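Local coordinates for protein gamma-resorcylate decarboxylase (Polaromonas, PDB 4QRO) that probably decarboxylates gamma-resorcylate (2,6-dihydroxybenzoate) to resorcinol, using a manganese-containing active site of the amidohydrolase superfamily, at residues A[29-32]-A[33-37]; A[75-78]-A[79-83]; A[140-144]-A[145-149]; A[216-219]-A[220-223]; A[245-249]-A[250-254]. All coordinates share one frame; numbering follows the deposited sequence.

Contact 1: residues A[29-32]-A[33-37]; sequences WPEL and RSRLL
Trp-29 offers one ring face to Arg-33, one turn further along the short helix 29-37, whose contacts here follow the alpha-helical i to i+4 spacing. With Trp-29 CG turned opposite its own amide nitrogen (chi1 176°), the indole turns this face to the Arg-33 side chain, and Arg-33 CB sits 4.2 Å from the centroid of its six-membered ring in a CH-pi contact. The guanidinium is steeply inclined to the indole rather than stacked flat on it. A water lying in both planes accepts from Trp-29 NE1 at 2.9 Å and from Arg-33 NH1. Arg-33 was modelled in two conformers, so the water bridges of its guanidinium hold for one of them and are less certain.

At Pro-30 the carbonyl oxygen serves two donors: Ser-34 N, and a second water that accepts from Arg-33 NE in the same conformer.

Glu-31 carries the charged contact. Its OE2 takes the N-H of Arg-35 NE at 2.8 Å on the anti side of the carboxylate, while Arg-35 NH2 adds a weak bond to the same oxygen. Carboxylate and guanidinium planes stand 78° apart. Arg-42 forms a salt bridge with OE2 as well. Pro-289 and Asn-292 hold the terminal nitrogens of Arg-35, and Trp-236 of the second subunit makes a cation-pi contact with the guanidinium, so the pair sits at the dimer interface.

Leu-32 is buried, its side chain about 7 Å from the bound 2-nitroresorcinol. Its carbonyl oxygen accepts from Leu-36 N at 2.9 Å, and Leu-32 CG packs against Leu-36 CD1 at 3.8 Å.

Contact 2: residues A[75-78]-A[79-83]; sequences ETAR and RANDF
Arg-79 folds back over the preceding turn of helix 70-90, the helix of a beta-alpha-beta crossover between the parallel strands 52-59 and 95-97. Its guanidinium lies flat over the Glu-75 carbonyl, with Glu-75 O 3.7 Å from the guanidinium plane and above its centre. The same oxygen accepts the backbone bond from Arg-79 N, so an arginine face covers an acceptor that the helix already uses. A bend at chi3 (-68°) brings the guanidinium back over that turn. No direct salt bridge joins Glu-75 and Arg-79. Instead, a water in the guanidinium plane donates to Glu-75 OE2 at 2.7 Å and accepts from Arg-79 NH2 at 3.1 Å.

What positions this group lies one shell out. Arg-79 NH2 forms a salt bridge with Glu-15 OE1, and Thr-76 OG1 is hydrogen-bonded to that same carboxylate oxygen and to Arg-72 O. Thr-76 OG1 and Arg-79 NH2 are therefore drawn together, 3.6 Å apart, by a shared partner rather than by a bond of their own.

Farther round the helix, Asn-81 and Asp-82 also have their polar ends turned to outside partners. Asn-81 ND2 donates to Glu-112 of helix 106-118 and to Ala-100 O. Although it passes 2.9 Å from Ala-77 O, the angle there is poor for a bond, and that carbonyl is served by Asn-81 N. Asp-82 OD1 pairs with Arg-115 in a salt bridge to helix 106-118, while the other carboxylate oxygen, Asp-82 OD2, is held 3.1 Å from Arg-78 O, acceptor against acceptor.

Contact 3: residues A[140-144]-A[145-149]; sequences LYYDM and AQYWP
Gln-146 lays its amide alongside Met-144, the two side chains pointing the same way. Its CG occupies the position between backbone N and carbonyl carbon (chi1 70°), and a further bend at chi2 brings OE1 to 3.3 Å from Met-144 CB. The amide nitrogen of Gln-146 reaches the neighbourhood of Leu-140 CD2 and Met-144 SD.

Tyr-147 comes next and makes the broadest contact. Its amide donates to Met-144 O at 3.0 Å, closing the turn that brings the ring back over Tyr-142. There the two rings form a T-shaped pair: the edge of Tyr-142 approaches the face of Tyr-147, with centroids 5.0 Å apart and planes at 73°, and Tyr-142 CD1 stands over the centre of that face. Tyr-147 OH touches Leu-140 CB and CD1 and is hydrogen-bonded to Met-103 O. Replacing Tyr-147 by an alanine would probably leave the edge of Tyr-142 without the face it packs on and Met-103 O without its hydroxyl partner.

Trp-148 reaches one residue further back with its indole nitrogen. NE1 donates to Asp-143 O at 3.0 Å; the oxygen lies in the indole plane, whereas the donor stands well above the carbonyl plane.

Residues 145-147 already have helical backbone angles, a lead-in from the loop after strand 125-128 to helix 148-157, with Tyr-147 and Trp-148 folded back on that loop. Gln-146 and Tyr-147 rest on Pro-106 of helix 106-118, and Trp-148 packs on helix 205-208. Tyr-141, Tyr-142 and Asp-143 meet helix 188-202 through His-196 and Arg-199, and Asp-143 also bonds His-179 of the second subunit.

Contact 4: residues A[216-219]-A[220-223]; sequences LGHM and GEGL. With 38L (2-nitrobenzene-1,3-diol), chain M.
The inhibitor pocket takes His-218 from this buried loop after strand 214-216, where Glu-221 bonds the imidazole at the edge away from the inhibitor. His-218 ND1 donates to Glu-221 OE2 at 2.7 Å, nearly straight (160°); the oxygen lies in the ring plane and is met on its syn side, though the donor stands well out of the carboxylate plane. At the far edge of the ring, His-218 NE2 makes a weak bond of 3.0 Å to nitro oxygen OAK of 2-nitroresorcinol and is also bonded to Asp-287, a manganese ligand. A water joining Gly-217 N to Glu-221 OE2 gives the carboxylate oxygen a second donor. Replacing His-218 by an alanine would probably cost the nitro group this donor and leave Glu-221 OE2 without its imidazole mate.

Residues 218 to 222 run through positive phi angles. Gly-220 N donates to Gly-217 O at 2.9 Å, and a type I' turn follows from Gly-220 to Leu-223. At Gly-220 a CB would be jammed against Met-219 O, so the backbone itself calls for glycine. Next to the turn, Leu-216 CD1 meets Leu-223 CD1 at 3.5 Å. A pocket histidine on a loop just beyond a parallel strand is typical of the metal-dependent amidohydrolase barrel.

Contact 5: residues A[245-249]-A[250-254]; sequences AKRKI and VDYFN
Ile-249 O receives Phe-253 N at 3.1 Å in a nearly straight bond (170°), the first full i to i+4 link of helix 249-256, while Tyr-252 N makes a weak bond to the same oxygen. Just before it, residues 245-248 form an irregular loop that brings Lys-248 to the N-cap. Lys-248 O accepts a weak bond from Asp-251 N, and Asp-251 answers with its side chain: OD2 takes Lys-248 N at 3.2 Å, on the anti side and out of the carboxylate plane.

Asp-251, at N3, thus bonds back to the amide of the N-cap residue, whose own side chain leads away from the helix; the carboxylate of Asp-231, on helix 223-232, takes the first-turn amides of Ile-249 and Val-250. Two acidic groups therefore sit at the positive end of the helix dipole, which would be expected to favour their charged form.

Arg-247 lays its guanidinium over Asp-251, nearly parallel to the carboxylate (11° between planes), with Asp-251 CB 3.7 Å above the guanidinium plane, over its centre. The salt bridge from Arg-247 NE to Asp-251 OD2 is long, at 3.9 Å, and no N-H points at the oxygen. Arg-247 NH1 forms a second salt bridge, with Glu-255.

Tyr-252 reaches back along the loop, its chi1 of -54° setting CG opposite the carbonyl carbon. Its hydroxyl accepts from Arg-247 N at 3.0 Å and is also hydrogen-bonded to Asp-207 of helix 205-208, while Tyr-252 CE2 rests on Ala-245 CB at 3.6 Å.

Contact 4 is wholly buried near the middle of the chain; the other four are partly buried and lie about 18 to 21 Å from its centre. Contacts 1 and 2 each sit within one helix and use i to i+4 spacing with charged groups and waters, whereas contacts 3 and 5 lead from loops into helices, with aromatic rings folded back over the turn. Contact 4 instead bends through glycines to present a pocket histidine. Contacts 4 and 5 touch directly, Leu-223 CB lying 3.9 Å from Phe-253 CZ, and both pack on helix 188-202, which contact 3 also meets. Helix 205-208 borders contacts 3 and 5, helix 106-118 contacts 2 and 3.

Contact 1: residues A[29-32]-A[33-37]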
# COMPACT_ATOMS: atom_id res chain seq x y z
N TRP A 29 -18.59 19.74 -9.53
CA TRP A 29 -18.24 20.68 -8.45
C TRP A 29 -19.48 21.32 -7.77
O TRP A 29 -19.55 21.39 -6.51
CB TRP A 29 -17.24 21.74 -8.97
CG TRP A 29 -16.90 22.78 -7.96
CD1 TRP A 29 -17.14 24.13 -8.05
CD2 TRP A 29 -16.29 22.57 -6.68
NE1 TRP A 29 -16.70 24.76 -6.91
CE2 TRP A 29 -16.18 23.83 -6.05
CE3 TRP A 29 -15.83 21.43 -6.00
CZ2 TRP A 29 -15.64 23.99 -4.78
CZ3 TRP A 29 -15.30 21.58 -4.73
CH2 TRP A 29 -15.19 22.86 -4.14
N PRO A 30 -20.48 21.76 -8.56
CA PRO A 30 -21.63 22.36 -7.87
C PRO A 30 -22.24 21.43 -6.83
O PRO A 30 -22.56 21.87 -5.73
CB PRO A 30 -22.60 22.66 -9.02
CG PRO A 30 -21.68 22.90 -10.19
CD PRO A 30 -20.63 21.83 -10.03
N GLU A 31 -22.36 20.14 -7.14
CA GLU A 31 -22.86 19.18 -6.14
C GLU A 31 -21.93 19.04 -4.95
O GLU A 31 -22.40 19.12 -3.80
CB GLU A 31 -23.08 17.78 -6.75
CG GLU A 31 -23.39 16.69 -5.72
CD GLU A 31 -24.80 16.75 -5.15
OE1 GLU A 31 -25.57 17.58 -5.63
OE2 GLU A 31 -25.16 15.98 -4.23
N LEU A 32 -20.64 18.78 -5.21
CA LEU A 32 -19.69 18.59 -4.13
C LEU A 32 -19.62 19.80 -3.20
O LEU A 32 -19.61 19.65 -1.99
CB LEU A 32 -18.27 18.29 -4.67
CG LEU A 32 -17.21 18.08 -3.59
CD1 LEU A 32 -17.65 16.98 -2.63
CD2 LEU A 32 -15.83 17.77 -4.18
N ARG A 33 -19.53 20.98 -3.80
CA ARG A 33 -19.57 22.27 -3.09
C ARG A 33 -20.77 22.33 -2.12
O ARG A 33 -20.63 22.69 -0.92
CB ARG A 33 -19.68 23.39 -4.15
CG ARG A 33 -19.85 24.82 -3.65
CD ARG A 33 -19.60 25.82 -4.78
NE ARG A 33 -20.54 25.68 -5.89
CZ ARG A 33 -20.45 26.33 -7.05
NH1 ARG A 33 -19.44 27.16 -7.29
NH2 ARG A 33 -21.38 26.13 -7.97
N SER A 34 -21.94 22.04 -2.66
CA SER A 34 -23.21 22.10 -1.91
C SER A 34 -23.20 21.11 -0.75
O SER A 34 -23.67 21.44 0.34
CB SER A 34 -24.40 21.81 -2.82
OG SER A 34 -24.36 20.50 -3.30
N ARG A 35 -22.64 19.90 -0.97
CA ARG A 35 -22.52 18.92 0.12
C ARG A 35 -21.54 19.38 1.18
O ARG A 35 -21.81 19.22 2.38
CB ARG A 35 -22.03 17.57 -0.39
CG ARG A 35 -22.95 16.86 -1.36
CD ARG A 35 -22.30 15.57 -1.89
NE ARG A 35 -23.18 14.77 -2.71
CZ ARG A 35 -22.92 13.54 -3.13
NH1 ARG A 35 -21.78 12.92 -2.83
NH2 ARG A 35 -23.84 12.91 -3.83
N LEU A 36 -20.42 19.96 0.74
CA LEU A 36 -19.36 20.38 1.67
C LEU A 36 -19.86 21.49 2.58
O LEU A 36 -19.54 21.50 3.74
CB LEU A 36 -18.07 20.82 0.95
CG LEU A 36 -17.17 19.67 0.50
CD1 LEU A 36 -16.15 20.12 -0.55
CD2 LEU A 36 -16.46 19.01 1.70
N LEU A 37 -20.68 22.40 2.03
CA LEU A 37 -21.12 23.57 2.76
C LEU A 37 -22.32 23.29 3.63
O LEU A 37 -22.61 24.07 4.53
CB LEU A 37 -21.42 24.73 1.80
CG LEU A 37 -20.22 25.35 1.11
CD1 LEU A 37 -20.69 26.37 0.06
CD2 LEU A 37 -19.25 25.96 2.10
O HOH W 1 -16.81 27.48 -5.95
O HOH W 2 -23.07 24.52 -5.31

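Contact 2: residues A[75-78]-A[79-83]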
# COMPACT_ATOMS: atom_id res chain seq x y z
N GLU A 75 -4.79 30.75 13.12
CA GLU A 75 -5.99 31.57 12.92
C GLU A 75 -7.12 30.84 12.16
O GLU A 75 -8.28 30.91 12.56
CB GLU A 75 -5.62 32.89 12.20
CG GLU A 75 -4.77 33.83 13.07
CD GLU A 75 -4.05 34.91 12.28
OE1 GLU A 75 -3.38 35.74 12.92
OE2 GLU A 75 -4.12 34.96 11.03
N THR A 76 -6.77 30.17 11.06
CA THR A 76 -7.72 29.39 10.30
C THR A 76 -8.30 28.23 11.14
O THR A 76 -9.50 28.01 11.15
CB THR A 76 -7.06 28.83 9.03
OG1 THR A 76 -6.50 29.91 8.25
CG2 THR A 76 -8.05 28.08 8.17
N ALA A 77 -7.43 27.51 11.83
CA ALA A 77 -7.89 26.41 12.69
C ALA A 77 -8.90 26.90 13.75
O ALA A 77 -9.94 26.30 13.99
CB ALA A 77 -6.70 25.71 13.35
N ARG A 78 -8.59 28.02 14.38
CA ARG A 78 -9.45 28.58 15.44
C ARG A 78 -10.82 28.99 14.90
O ARG A 78 -11.85 28.71 15.53
CB ARG A 78 -8.74 29.75 16.11
CG ARG A 78 -7.61 29.28 17.04
CD ARG A 78 -6.80 30.41 17.65
NE ARG A 78 -7.65 31.39 18.32
CZ ARG A 78 -7.95 31.41 19.63
NH1 ARG A 78 -7.46 30.52 20.48
NH2 ARG A 78 -8.74 32.37 20.08
N ARG A 79 -10.83 29.64 13.75
CA ARG A 79 -12.06 30.00 13.05
C ARG A 79 -12.88 28.76 12.67
O ARG A 79 -14.10 28.73 12.86
CB ARG A 79 -11.75 30.81 11.79
CG ARG A 79 -11.48 32.28 12.04
CD ARG A 79 -11.61 33.08 10.76
NE ARG A 79 -10.53 32.73 9.84
CZ ARG A 79 -9.32 33.29 9.85
NH1 ARG A 79 -9.01 34.25 10.71
NH2 ARG A 79 -8.42 32.88 8.98
N ALA A 80 -12.20 27.74 12.12
CA ALA A 80 -12.86 26.51 11.69
C ALA A 80 -13.44 25.75 12.86
O ALA A 80 -14.53 25.22 12.76
CB ALA A 80 -11.91 25.61 10.88
N ASN A 81 -12.71 25.73 13.97
CA ASN A 81 -13.15 25.00 15.14
C ASN A 81 -14.30 25.74 15.84
O ASN A 81 -15.24 25.11 16.34
CB ASN A 81 -11.98 24.78 16.08
CG ASN A 81 -10.92 23.85 15.49
OD1 ASN A 81 -11.24 22.98 14.70
ND2 ASN A 81 -9.66 24.06 15.88
N ASP A 82 -14.24 27.08 15.86
CA ASP A 82 -15.36 27.87 16.41
C ASP A 82 -16.62 27.70 15.57
O ASP A 82 -17.70 27.55 16.11
CB ASP A 82 -15.02 29.36 16.52
CG ASP A 82 -14.03 29.67 17.63
OD1 ASP A 82 -13.97 28.93 18.63
OD2 ASP A 82 -13.30 30.68 17.50
N PHE A 83 -16.48 27.73 14.25
CA PHE A 83 -17.60 27.50 13.34
C PHE A 83 -18.20 26.12 13.55
O PHE A 83 -19.41 25.99 13.65
CB PHE A 83 -17.16 27.63 11.90
CG PHE A 83 -18.17 27.17 10.88
CD1 PHE A 83 -19.24 27.98 10.53
CD2 PHE A 83 -18.04 25.94 10.25
CE1 PHE A 83 -20.15 27.59 9.57
CE2 PHE A 83 -18.96 25.53 9.30
CZ PHE A 83 -20.02 26.36 8.95
O HOH W 3 -5.80 34.48 8.97

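Contact 3: residues A[140-144]-A[145-149]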
# COMPACT_ATOMS: atom_id res chain seq x y z
N LEU A 140 6.70 18.23 7.42
CA LEU A 140 6.70 17.93 8.81
C LEU A 140 5.83 16.69 9.07
O LEU A 140 4.62 16.71 8.82
CB LEU A 140 6.17 19.15 9.54
CG LEU A 140 7.05 20.40 9.44
CD1 LEU A 140 6.29 21.53 10.11
CD2 LEU A 140 8.40 20.24 10.14
N TYR A 141 6.48 15.62 9.52
CA TYR A 141 5.83 14.41 9.97
C TYR A 141 5.86 14.34 11.48
O TYR A 141 6.82 14.72 12.13
CB TYR A 141 6.53 13.19 9.35
CG TYR A 141 6.30 13.08 7.87
CD1 TYR A 141 7.09 13.77 6.95
CD2 TYR A 141 5.25 12.31 7.37
CE1 TYR A 141 6.84 13.69 5.57
CE2 TYR A 141 4.98 12.23 6.02
CZ TYR A 141 5.78 12.90 5.12
OH TYR A 141 5.51 12.77 3.78
N TYR A 142 4.86 13.67 12.05
CA TYR A 142 4.58 13.78 13.49
C TYR A 142 5.32 12.75 14.35
O TYR A 142 5.12 12.69 15.54
CB TYR A 142 3.07 13.85 13.73
CG TYR A 142 2.40 14.82 12.77
CD1 TYR A 142 2.93 16.10 12.57
CD2 TYR A 142 1.25 14.47 12.06
CE1 TYR A 142 2.35 17.00 11.69
CE2 TYR A 142 0.66 15.36 11.17
CZ TYR A 142 1.22 16.63 10.98
OH TYR A 142 0.65 17.53 10.10
N ASP A 143 6.22 11.96 13.73
CA ASP A 143 7.20 11.18 14.47
C ASP A 143 8.38 12.03 14.92
O ASP A 143 9.07 11.64 15.85
CB ASP A 143 7.75 10.02 13.63
CG ASP A 143 8.36 10.49 12.32
OD1 ASP A 143 7.61 11.01 11.48
OD2 ASP A 143 9.58 10.35 12.14
N MET A 144 8.60 13.17 14.26
CA MET A 144 9.79 14.01 14.55
C MET A 144 9.75 14.47 16.01
O MET A 144 8.67 14.69 16.56
CB MET A 144 9.87 15.21 13.60
CG MET A 144 10.04 14.86 12.12
SD MET A 144 9.64 16.29 11.04
CE MET A 144 10.28 15.77 9.45
N ALA A 145 10.93 14.62 16.62
CA ALA A 145 11.06 14.82 18.07
C ALA A 145 10.25 16.00 18.64
O ALA A 145 9.74 15.94 19.78
CB ALA A 145 12.53 14.98 18.43
N GLN A 146 10.13 17.07 17.87
CA GLN A 146 9.44 18.26 18.36
C GLN A 146 7.94 17.98 18.66
O GLN A 146 7.33 18.71 19.44
CB GLN A 146 9.67 19.49 17.44
CG GLN A 146 9.02 19.46 16.04
CD GLN A 146 9.88 18.86 14.95
OE1 GLN A 146 10.73 18.01 15.21
NE2 GLN A 146 9.65 19.29 13.71
N TYR A 147 7.37 16.91 18.08
CA TYR A 147 5.96 16.54 18.32
C TYR A 147 5.71 15.77 19.61
O TYR A 147 4.56 15.64 20.04
CB TYR A 147 5.33 15.81 17.10
CG TYR A 147 5.18 16.79 15.99
CD1 TYR A 147 4.17 17.76 16.02
CD2 TYR A 147 6.13 16.87 14.98
CE1 TYR A 147 4.09 18.74 15.03
CE2 TYR A 147 6.05 17.84 13.99
CZ TYR A 147 5.03 18.78 14.02
OH TYR A 147 4.98 19.75 13.03
N TRP A 148 6.76 15.29 20.27
CA TRP A 148 6.57 14.36 21.39
C TRP A 148 5.82 15.02 22.57
O TRP A 148 4.97 14.39 23.18
CB TRP A 148 7.89 13.67 21.77
CG TRP A 148 8.24 12.58 20.76
CD1 TRP A 148 8.20 12.69 19.41
CD2 TRP A 148 8.66 11.24 21.04
NE1 TRP A 148 8.58 11.52 18.81
CE2 TRP A 148 8.87 10.60 19.79
CE3 TRP A 148 8.89 10.51 22.22
CZ2 TRP A 148 9.31 9.27 19.68
CZ3 TRP A 148 9.33 9.18 22.12
CH2 TRP A 148 9.52 8.57 20.85
N PRO A 149 6.10 16.30 22.86
CA PRO A 149 5.26 17.01 23.85
C PRO A 149 3.80 17.21 23.42
O PRO A 149 2.91 17.22 24.26
CB PRO A 149 5.98 18.37 24.02
CG PRO A 149 7.39 18.12 23.59
CD PRO A 149 7.31 17.08 22.50

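Contact 4: residues A[216-219]-A[220-223]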
# COMPACT_ATOMS: atom_id res chain seq x y z
N LEU A 216 -7.15 5.41 11.43
CA LEU A 216 -6.91 5.47 9.98
C LEU A 216 -8.19 5.17 9.20
O LEU A 216 -8.93 4.24 9.53
CB LEU A 216 -5.83 4.48 9.57
CG LEU A 216 -4.46 4.60 10.22
CD1 LEU A 216 -3.59 3.44 9.79
CD2 LEU A 216 -3.81 5.93 9.88
N GLY A 217 -8.45 5.92 8.15
CA GLY A 217 -9.57 5.60 7.30
C GLY A 217 -9.23 4.54 6.27
O GLY A 217 -8.11 4.01 6.24
N HIS A 218 -10.19 4.29 5.41
CA HIS A 218 -9.95 3.53 4.17
C HIS A 218 -9.44 2.11 4.46
O HIS A 218 -8.63 1.55 3.73
CB HIS A 218 -9.03 4.36 3.26
CG HIS A 218 -9.44 5.80 3.16
ND1 HIS A 218 -8.76 6.83 3.79
CD2 HIS A 218 -10.54 6.37 2.61
CE1 HIS A 218 -9.39 7.98 3.57
NE2 HIS A 218 -10.47 7.72 2.85
N MET A 219 -9.93 1.56 5.56
CA MET A 219 -9.56 0.21 5.97
C MET A 219 -8.09 0.11 6.38
O MET A 219 -7.52 -0.98 6.36
CB MET A 219 -9.87 -0.79 4.86
CG MET A 219 -11.35 -1.13 4.72
SD MET A 219 -12.06 -1.79 6.24
CE MET A 219 -13.64 -2.38 5.64
N GLY A 220 -7.49 1.24 6.74
CA GLY A 220 -6.10 1.22 7.16
C GLY A 220 -5.10 1.33 6.05
O GLY A 220 -3.95 0.97 6.25
N GLU A 221 -5.53 1.79 4.86
CA GLU A 221 -4.62 2.33 3.86
C GLU A 221 -3.66 1.22 3.43
O GLU A 221 -2.47 1.45 3.24
CB GLU A 221 -3.85 3.54 4.43
CG GLU A 221 -4.70 4.62 5.14
CD GLU A 221 -5.59 5.46 4.21
OE1 GLU A 221 -5.74 5.11 3.03
OE2 GLU A 221 -6.21 6.46 4.71
N GLY A 222 -4.21 0.00 3.31
CA GLY A 222 -3.41 -1.16 2.87
C GLY A 222 -2.63 -1.89 3.96
O GLY A 222 -2.10 -2.99 3.74
N LEU A 223 -2.52 -1.31 5.15
CA LEU A 223 -1.63 -1.87 6.18
C LEU A 223 -1.94 -3.34 6.54
O LEU A 223 -1.00 -4.11 6.73
CB LEU A 223 -1.61 -0.99 7.45
CG LEU A 223 -0.86 0.36 7.28
CD1 LEU A 223 -1.12 1.29 8.46
CD2 LEU A 223 0.65 0.20 7.10
OAK 38L M . -10.60 10.63 2.09
NAG 38L M . -10.76 10.62 0.90
OAJ 38L M . -10.48 9.59 0.29
CAA 38L M . -11.27 11.77 0.25
CAF 38L M . -11.42 11.72 -1.13
OAH 38L M . -11.78 10.56 -1.74
CAE 38L M . -11.19 12.87 -1.90
CAD 38L M . -10.87 14.07 -1.29
CAC 38L M . -10.90 14.17 0.10
CAB 38L M . -11.14 13.03 0.87
OAI 38L M . -11.23 13.16 2.23
O HOH W 4 -6.70 7.91 6.98
O HOH W 5 -6.94 0.23 1.73

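Contact 5: residues A[245-249]-A[250-254]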
# COMPACT_ATOMS: atom_id res chain seq x y z
N ALA A 245 11.80 2.05 18.07
CA ALA A 245 10.80 1.31 18.84
C ALA A 245 11.35 -0.00 19.34
O ALA A 245 12.16 -0.66 18.66
CB ALA A 245 9.55 1.06 18.03
N LYS A 246 10.83 -0.40 20.50
CA LYS A 246 11.24 -1.61 21.20
C LYS A 246 10.66 -2.90 20.65
O LYS A 246 11.30 -3.92 20.74
CB LYS A 246 10.86 -1.52 22.69
CG LYS A 246 11.80 -0.69 23.54
CD LYS A 246 11.41 -0.78 25.01
CE LYS A 246 12.56 -0.44 25.94
NZ LYS A 246 13.05 0.94 25.71
N ARG A 247 9.46 -2.85 20.07
CA ARG A 247 8.70 -4.05 19.75
C ARG A 247 8.44 -4.13 18.24
O ARG A 247 8.98 -3.33 17.48
CB ARG A 247 7.40 -4.03 20.53
CG ARG A 247 7.61 -4.07 22.04
CD ARG A 247 6.40 -3.52 22.75
NE ARG A 247 5.34 -4.51 22.79
CZ ARG A 247 4.04 -4.25 22.92
NH1 ARG A 247 3.58 -3.01 23.02
NH2 ARG A 247 3.19 -5.27 22.95
N LYS A 248 7.66 -5.14 17.84
CA LYS A 248 7.26 -5.35 16.43
C LYS A 248 6.29 -4.26 16.00
O LYS A 248 5.50 -3.77 16.82
CB LYS A 248 6.60 -6.73 16.27
CG LYS A 248 7.51 -7.92 16.53
CD LYS A 248 6.65 -9.18 16.65
CE LYS A 248 7.49 -10.44 16.79
NZ LYS A 248 7.82 -10.98 15.45
N ILE A 249 6.33 -3.86 14.73
CA ILE A 249 5.38 -2.88 14.22
C ILE A 249 3.93 -3.37 14.49
O ILE A 249 3.07 -2.60 14.91
CB ILE A 249 5.62 -2.58 12.72
CG1 ILE A 249 7.00 -1.95 12.48
CG2 ILE A 249 4.48 -1.75 12.13
CD1 ILE A 249 7.30 -0.69 13.29
N VAL A 250 3.68 -4.66 14.27
CA VAL A 250 2.34 -5.21 14.44
C VAL A 250 1.80 -5.02 15.87
O VAL A 250 0.59 -4.91 16.07
CB VAL A 250 2.25 -6.70 14.03
CG1 VAL A 250 2.99 -7.60 15.03
CG2 VAL A 250 0.79 -7.14 13.90
N ASP A 251 2.69 -4.96 16.86
CA ASP A 251 2.28 -4.72 18.26
C ASP A 251 1.64 -3.34 18.41
O ASP A 251 0.58 -3.22 19.01
CB ASP A 251 3.47 -4.86 19.24
CG ASP A 251 3.99 -6.29 19.33
OD1 ASP A 251 3.19 -7.23 19.28
OD2 ASP A 251 5.21 -6.48 19.44
N TYR A 252 2.24 -2.32 17.82
CA TYR A 252 1.70 -0.94 17.91
C TYR A 252 0.44 -0.78 17.07
O TYR A 252 -0.52 -0.12 17.47
CB TYR A 252 2.76 0.09 17.49
CG TYR A 252 4.06 -0.08 18.29
CD1 TYR A 252 4.08 0.14 19.66
CD2 TYR A 252 5.22 -0.50 17.67
CE1 TYR A 252 5.24 -0.02 20.40
CE2 TYR A 252 6.38 -0.68 18.39
CZ TYR A 252 6.39 -0.43 19.75
OH TYR A 252 7.55 -0.62 20.47
N PHE A 253 0.41 -1.43 15.93
CA PHE A 253 -0.79 -1.46 15.11
C PHE A 253 -1.97 -2.05 15.88
O PHE A 253 -3.09 -1.49 15.90
CB PHE A 253 -0.50 -2.27 13.83
CG PHE A 253 -1.56 -2.15 12.76
CD1 PHE A 253 -1.91 -0.91 12.25
CD2 PHE A 253 -2.16 -3.30 12.22
CE1 PHE A 253 -2.89 -0.81 11.26
CE2 PHE A 253 -3.13 -3.19 11.23
CZ PHE A 253 -3.49 -1.95 10.74
N ASN A 254 -1.73 -3.18 16.53
CA ASN A 254 -2.79 -3.90 17.21
C ASN A 254 -3.26 -3.16 18.45
O ASN A 254 -4.43 -3.23 18.78
CB ASN A 254 -2.36 -5.29 17.64
CG ASN A 254 -2.31 -6.30 16.49
OD1 ASN A 254 -1.75 -7.40 16.66
ND2 ASN A 254 -2.87 -5.95 15.38